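Local coordinates for diacylglycerol lipase (Aspergillus oryzae, PDB 5XK2), which probably hydrolyses the ester bonds of mono- and diacylglycerols, releasing fatty acids, at residues R167-Y178 / F191-F201. Sequence-based numbering, arbitrary orientation.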
loop_
_atom_site.group_PDB
_atom_site.type_symbol
_atom_site.label_atom_id
_atom_site.label_comp_id
_atom_site.label_asym_id
_atom_site.label_seq_id
_atom_site.Cartn_x
_atom_site.Cartn_y
_atom_site.Cartn_z
ATOM N N ARG A 167 15.632 9.829 25.537
ATOM C CA ARG A 167 16.834 9.499 26.277
ATOM C C ARG A 167 17.740 10.706 26.472
ATOM O O ARG A 167 18.360 10.824 27.521
ATOM C CB ARG A 167 17.621 8.390 25.566
ATOM C CG ARG A 167 16.931 7.032 25.638
ATOM C CD ARG A 167 17.490 6.181 24.493
ATOM N NE ARG A 167 16.822 4.885 24.436
ATOM C CZ ARG A 167 16.975 4.037 23.428
ATOM N NH1 ARG A 167 17.708 4.385 22.376
ATOM N NH2 ARG A 167 16.359 2.863 23.459
ATOM N N THR A 168 17.799 11.594 25.485
ATOM C CA THR A 168 18.636 12.796 25.641
ATOM C C THR A 168 18.038 13.729 26.695
ATOM O O THR A 168 18.694 14.652 27.167
ATOM C CB THR A 168 18.826 13.576 24.320
ATOM O OG1 THR A 168 17.603 14.204 23.889
ATOM C CG2 THR A 168 19.359 12.664 23.214
ATOM N N LYS A 169 16.766 13.507 27.011
ATOM C CA LYS A 169 16.044 14.263 28.032
ATOM C C LYS A 169 15.990 13.551 29.389
ATOM O O LYS A 169 15.186 13.912 30.250
ATOM C CB LYS A 169 14.648 14.602 27.518
ATOM C CG LYS A 169 14.649 15.514 26.294
ATOM C CD LYS A 169 13.223 15.692 25.766
ATOM C CE LYS A 169 13.159 16.435 24.444
ATOM N NZ LYS A 169 14.282 17.374 24.220
ATOM N N ASN A 170 16.782 12.492 29.527
ATOM C CA ASN A 170 16.965 11.689 30.751
ATOM C C ASN A 170 15.913 10.614 30.992
ATOM O O ASN A 170 15.958 9.951 32.033
ATOM C CB ASN A 170 17.044 12.543 32.040
ATOM C CG ASN A 170 18.035 13.681 31.940
ATOM O OD1 ASN A 170 17.719 14.805 32.314
ATOM N ND2 ASN A 170 19.235 13.402 31.445
ATOM N N TYR A 171 14.947 10.451 30.085
ATOM C CA TYR A 171 13.984 9.361 30.246
ATOM C C TYR A 171 14.655 8.076 29.781
ATOM O O TYR A 171 15.173 8.035 28.669
ATOM C CB TYR A 171 12.696 9.624 29.435
ATOM C CG TYR A 171 11.993 10.908 29.797
ATOM C CD1 TYR A 171 11.048 10.952 30.835
ATOM C CD2 TYR A 171 12.277 12.092 29.117
ATOM C CE1 TYR A 171 10.414 12.151 31.175
ATOM C CE2 TYR A 171 11.659 13.281 29.455
ATOM C CZ TYR A 171 10.728 13.308 30.483
ATOM O OH TYR A 171 10.136 14.509 30.800
ATOM N N ASP A 172 14.624 7.014 30.569
ATOM C CA ASP A 172 15.483 5.915 30.196
ATOM C C ASP A 172 14.634 4.984 29.343
ATOM O O ASP A 172 14.343 3.848 29.717
ATOM C CB ASP A 172 15.976 5.247 31.493
ATOM C CG ASP A 172 16.947 4.105 31.268
ATOM O OD1 ASP A 172 17.705 4.138 30.279
ATOM O OD2 ASP A 172 16.954 3.177 32.112
ATOM N N ALA A 173 14.480 5.373 28.084
ATOM C CA ALA A 173 13.496 4.695 27.229
ATOM C C ALA A 173 14.047 3.374 26.709
ATOM O O ALA A 173 15.204 3.306 26.291
ATOM C CB ALA A 173 13.099 5.582 26.078
ATOM N N ILE A 174 13.223 2.330 26.780
ATOM C CA ILE A 174 13.535 1.031 26.201
ATOM C C ILE A 174 12.755 0.932 24.897
ATOM O O ILE A 174 11.519 1.087 24.894
ATOM C CB ILE A 174 13.111 -0.139 27.118
ATOM C CG1 ILE A 174 13.511 0.087 28.585
ATOM C CG2 ILE A 174 13.630 -1.471 26.563
ATOM C CD1 ILE A 174 14.992 0.278 28.799
ATOM N N LEU A 175 13.454 0.673 23.799
ATOM C CA LEU A 175 12.820 0.726 22.477
ATOM C C LEU A 175 12.482 -0.653 21.939
ATOM O O LEU A 175 13.364 -1.493 21.817
ATOM C CB LEU A 175 13.754 1.437 21.489
ATOM C CG LEU A 175 13.325 1.418 20.015
ATOM C CD1 LEU A 175 11.990 2.176 19.776
ATOM C CD2 LEU A 175 14.443 2.003 19.122
ATOM N N TYR A 176 11.213 -0.888 21.611
ATOM C CA TYR A 176 10.857 -2.081 20.841
ATOM C C TYR A 176 10.307 -1.622 19.508
ATOM O O TYR A 176 9.204 -1.074 19.437
ATOM C CB TYR A 176 9.842 -2.968 21.586
ATOM C CG TYR A 176 10.366 -3.534 22.893
ATOM C CD1 TYR A 176 10.393 -2.751 24.051
ATOM C CD2 TYR A 176 10.883 -4.818 22.958
ATOM C CE1 TYR A 176 10.888 -3.263 25.258
ATOM C CE2 TYR A 176 11.386 -5.330 24.143
ATOM C CZ TYR A 176 11.368 -4.557 25.287
ATOM O OH TYR A 176 11.865 -5.068 26.464
ATOM N N ALA A 177 11.087 -1.825 18.451
ATOM C CA ALA A 177 10.720 -1.315 17.135
ATOM C C ALA A 177 10.513 -2.473 16.179
ATOM O O ALA A 177 11.448 -2.936 15.540
ATOM C CB ALA A 177 11.813 -0.383 16.627
ATOM N N TYR A 178 9.262 -2.868 16.008
ATOM C CA TYR A 178 8.967 -4.071 15.226
ATOM C C TYR A 178 8.761 -3.672 13.781
ATOM O O TYR A 178 7.873 -2.890 13.499
ATOM C CB TYR A 178 7.712 -4.763 15.771
ATOM C CG TYR A 178 7.852 -5.255 17.194
ATOM C CD1 TYR A 178 8.367 -6.530 17.455
ATOM C CD2 TYR A 178 7.465 -4.456 18.278
ATOM C CE1 TYR A 178 8.512 -7.000 18.766
ATOM C CE2 TYR A 178 7.590 -4.919 19.584
ATOM C CZ TYR A 178 8.121 -6.185 19.822
ATOM O OH TYR A 178 8.240 -6.629 21.127
ATOM N N PHE A 191 24.728 7.006 17.278
ATOM C CA PHE A 191 24.312 7.607 18.541
ATOM C C PHE A 191 23.205 6.799 19.226
ATOM O O PHE A 191 23.312 6.474 20.416
ATOM C CB PHE A 191 23.851 9.048 18.291
ATOM C CG PHE A 191 23.414 9.779 19.532
ATOM C CD1 PHE A 191 24.332 10.149 20.500
ATOM C CD2 PHE A 191 22.085 10.114 19.713
ATOM C CE1 PHE A 191 23.924 10.843 21.640
ATOM C CE2 PHE A 191 21.666 10.799 20.854
ATOM C CZ PHE A 191 22.581 11.159 21.816
ATOM N N ILE A 192 22.154 6.464 18.477
ATOM C CA ILE A 192 21.025 5.739 19.066
ATOM C C ILE A 192 21.468 4.350 19.527
ATOM O O ILE A 192 21.157 3.912 20.631
ATOM C CB ILE A 192 19.854 5.636 18.075
ATOM C CG1 ILE A 192 19.355 7.045 17.717
ATOM C CG2 ILE A 192 18.743 4.749 18.666
ATOM C CD1 ILE A 192 18.237 7.053 16.676
ATOM N N THR A 193 22.223 3.668 18.670
ATOM C CA THR A 193 22.745 2.342 18.983
ATOM C C THR A 193 23.501 2.338 20.309
ATOM O O THR A 193 23.313 1.467 21.157
ATOM C CB THR A 193 23.675 1.869 17.830
ATOM O OG1 THR A 193 22.876 1.695 16.656
ATOM C CG2 THR A 193 24.410 0.555 18.172
ATOM N N ASN A 194 24.373 3.329 20.496
ATOM C CA ASN A 194 25.182 3.323 21.696
ATOM C C ASN A 194 24.462 3.868 22.930
ATOM O O ASN A 194 24.993 3.798 24.035
ATOM C CB ASN A 194 26.482 4.075 21.424
ATOM C CG ASN A 194 27.428 3.237 20.583
ATOM O OD1 ASN A 194 27.789 2.151 20.989
ATOM N ND2 ASN A 194 27.800 3.729 19.412
ATOM N N GLN A 195 23.222 4.322 22.766
ATOM C CA GLN A 195 22.372 4.563 23.935
ATOM C C GLN A 195 21.953 3.251 24.597
ATOM O O GLN A 195 21.594 3.218 25.783
ATOM C CB GLN A 195 21.114 5.350 23.542
ATOM C CG GLN A 195 21.372 6.785 23.120
ATOM C CD GLN A 195 20.100 7.469 22.623
ATOM O OE1 GLN A 195 19.265 6.856 21.950
ATOM N NE2 GLN A 195 19.953 8.747 22.960
ATOM N N GLY A 196 21.968 2.167 23.822
ATOM C CA GLY A 196 21.550 0.875 24.323
ATOM C C GLY A 196 20.045 0.736 24.473
ATOM O O GLY A 196 19.292 1.671 24.167
ATOM N N ASN A 197 19.628 -0.425 24.967
ATOM C CA ASN A 197 18.201 -0.728 25.196
ATOM C C ASN A 197 17.383 -0.571 23.926
ATOM O O ASN A 197 16.272 -0.040 23.965
ATOM C CB ASN A 197 17.613 0.174 26.293
ATOM C CG ASN A 197 18.334 0.044 27.632
ATOM O OD1 ASN A 197 18.747 1.051 28.224
ATOM N ND2 ASN A 197 18.488 -1.177 28.106
ATOM N N ASN A 198 17.943 -1.040 22.812
ATOM C CA ASN A 198 17.279 -1.036 21.508
ATOM C C ASN A 198 16.928 -2.429 21.042
ATOM O O ASN A 198 17.817 -3.275 20.885
ATOM C CB ASN A 198 18.172 -0.399 20.456
ATOM C CG ASN A 198 18.551 1.028 20.809
ATOM O OD1 ASN A 198 17.684 1.847 21.064
ATOM N ND2 ASN A 198 19.851 1.318 20.828
ATOM N N TYR A 199 15.644 -2.677 20.799
ATOM C CA TYR A 199 15.253 -3.951 20.198
ATOM C C TYR A 199 14.479 -3.695 18.916
ATOM O O TYR A 199 13.244 -3.535 18.922
ATOM C CB TYR A 199 14.422 -4.757 21.208
ATOM C CG TYR A 199 15.163 -4.867 22.509
ATOM C CD1 TYR A 199 16.199 -5.784 22.648
ATOM C CD2 TYR A 199 14.866 -4.031 23.583
ATOM C CE1 TYR A 199 16.940 -5.857 23.839
ATOM C CE2 TYR A 199 15.593 -4.108 24.785
ATOM C CZ TYR A 199 16.631 -5.034 24.891
ATOM O OH TYR A 199 17.373 -5.147 26.050
ATOM N N ARG A 200 15.203 -3.785 17.808
ATOM C CA ARG A 200 14.645 -3.549 16.487
ATOM C C ARG A 200 14.525 -4.881 15.768
ATOM O O ARG A 200 15.497 -5.649 15.704
ATOM C CB ARG A 200 15.518 -2.579 15.673
ATOM C CG ARG A 200 14.979 -2.386 14.229
ATOM C CD ARG A 200 15.842 -1.416 13.429
ATOM N NE ARG A 200 17.196 -1.934 13.168
ATOM C CZ ARG A 200 17.513 -2.816 12.216
ATOM N NH1 ARG A 200 16.570 -3.306 11.406
ATOM N NH2 ARG A 200 18.791 -3.189 12.055
ATOM N N PHE A 201 13.334 -5.157 15.243
ATOM C CA PHE A 201 13.047 -6.453 14.621
ATOM C C PHE A 201 12.823 -6.370 13.136
ATOM O O PHE A 201 12.280 -5.398 12.622
ATOM C CB PHE A 201 11.805 -7.079 15.270
ATOM C CG PHE A 201 11.982 -7.336 16.733
ATOM C CD1 PHE A 201 11.740 -6.329 17.648
ATOM C CD2 PHE A 201 12.406 -8.570 17.185
ATOM C CE1 PHE A 201 11.905 -6.550 19.016
ATOM C CE2 PHE A 201 12.595 -8.802 18.536
ATOM C CZ PHE A 201 12.346 -7.783 19.458
HETATM O O HOH W 1 20.341 2.064 30.378
#
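Strand 173-178 and strand 198-201 pair in parallel, Leu-175 to Tyr-178 running beside Asn-198 to Phe-201, as neighbours in the central sheet of the alpha/beta-hydrolase fold; helix 186-195 makes the beta-alpha-beta crossover between them. Four backbone hydrogen bonds alternate along the ladder: Leu-175 N to Asn-197 O, Tyr-199 N to Leu-175 O, Ala-177 N to Tyr-199 O and Phe-201 N to Ala-177 O.

Aromatic side chains pack on one face of the sheet, which helix 14-27 covers. The rings of Tyr-178 and Phe-201 are offset and nearly parallel, planes at 9° and centroids 4.6 Å apart, with Tyr-178 CE1 over the rim of the phenyl face. Tyr-176 and Tyr-199 point the same way, Tyr-199 CD2 lying 3.8 Å from Tyr-176 CE2 over one face of the Tyr-176 ring. Ile-174 CG2 meets the in-plane edge of the Tyr-199 ring at CE2, and the Tyr-176 hydroxyl bonds to Asp-17.

The side-chain hydrogen bonds across the contact gather where the two helices end. Extended from CG to NE, the side chain of Arg-167 carries its guanidinium to the start of the ladder, where it ties both connections together. NE and NH2 grip Ala-173 O side-on, while NH1 and NH2 close end-on upon Asn-198 OD1, each at 2.9 Å; NH1 lies in the amide plane, on a lone pair of OD1, whereas NH2 sits above that plane. Asn-198 ND2 in turn bonds to Ile-192 O, fixing the amide's rotation. Gln-195, whose NE2 bonds to Ala-164 O, turns its amide nearly perpendicular to the guanidinium, and its OE1 accepts from Arg-167 NH1 at 3.0 Å, within the guanidinium plane.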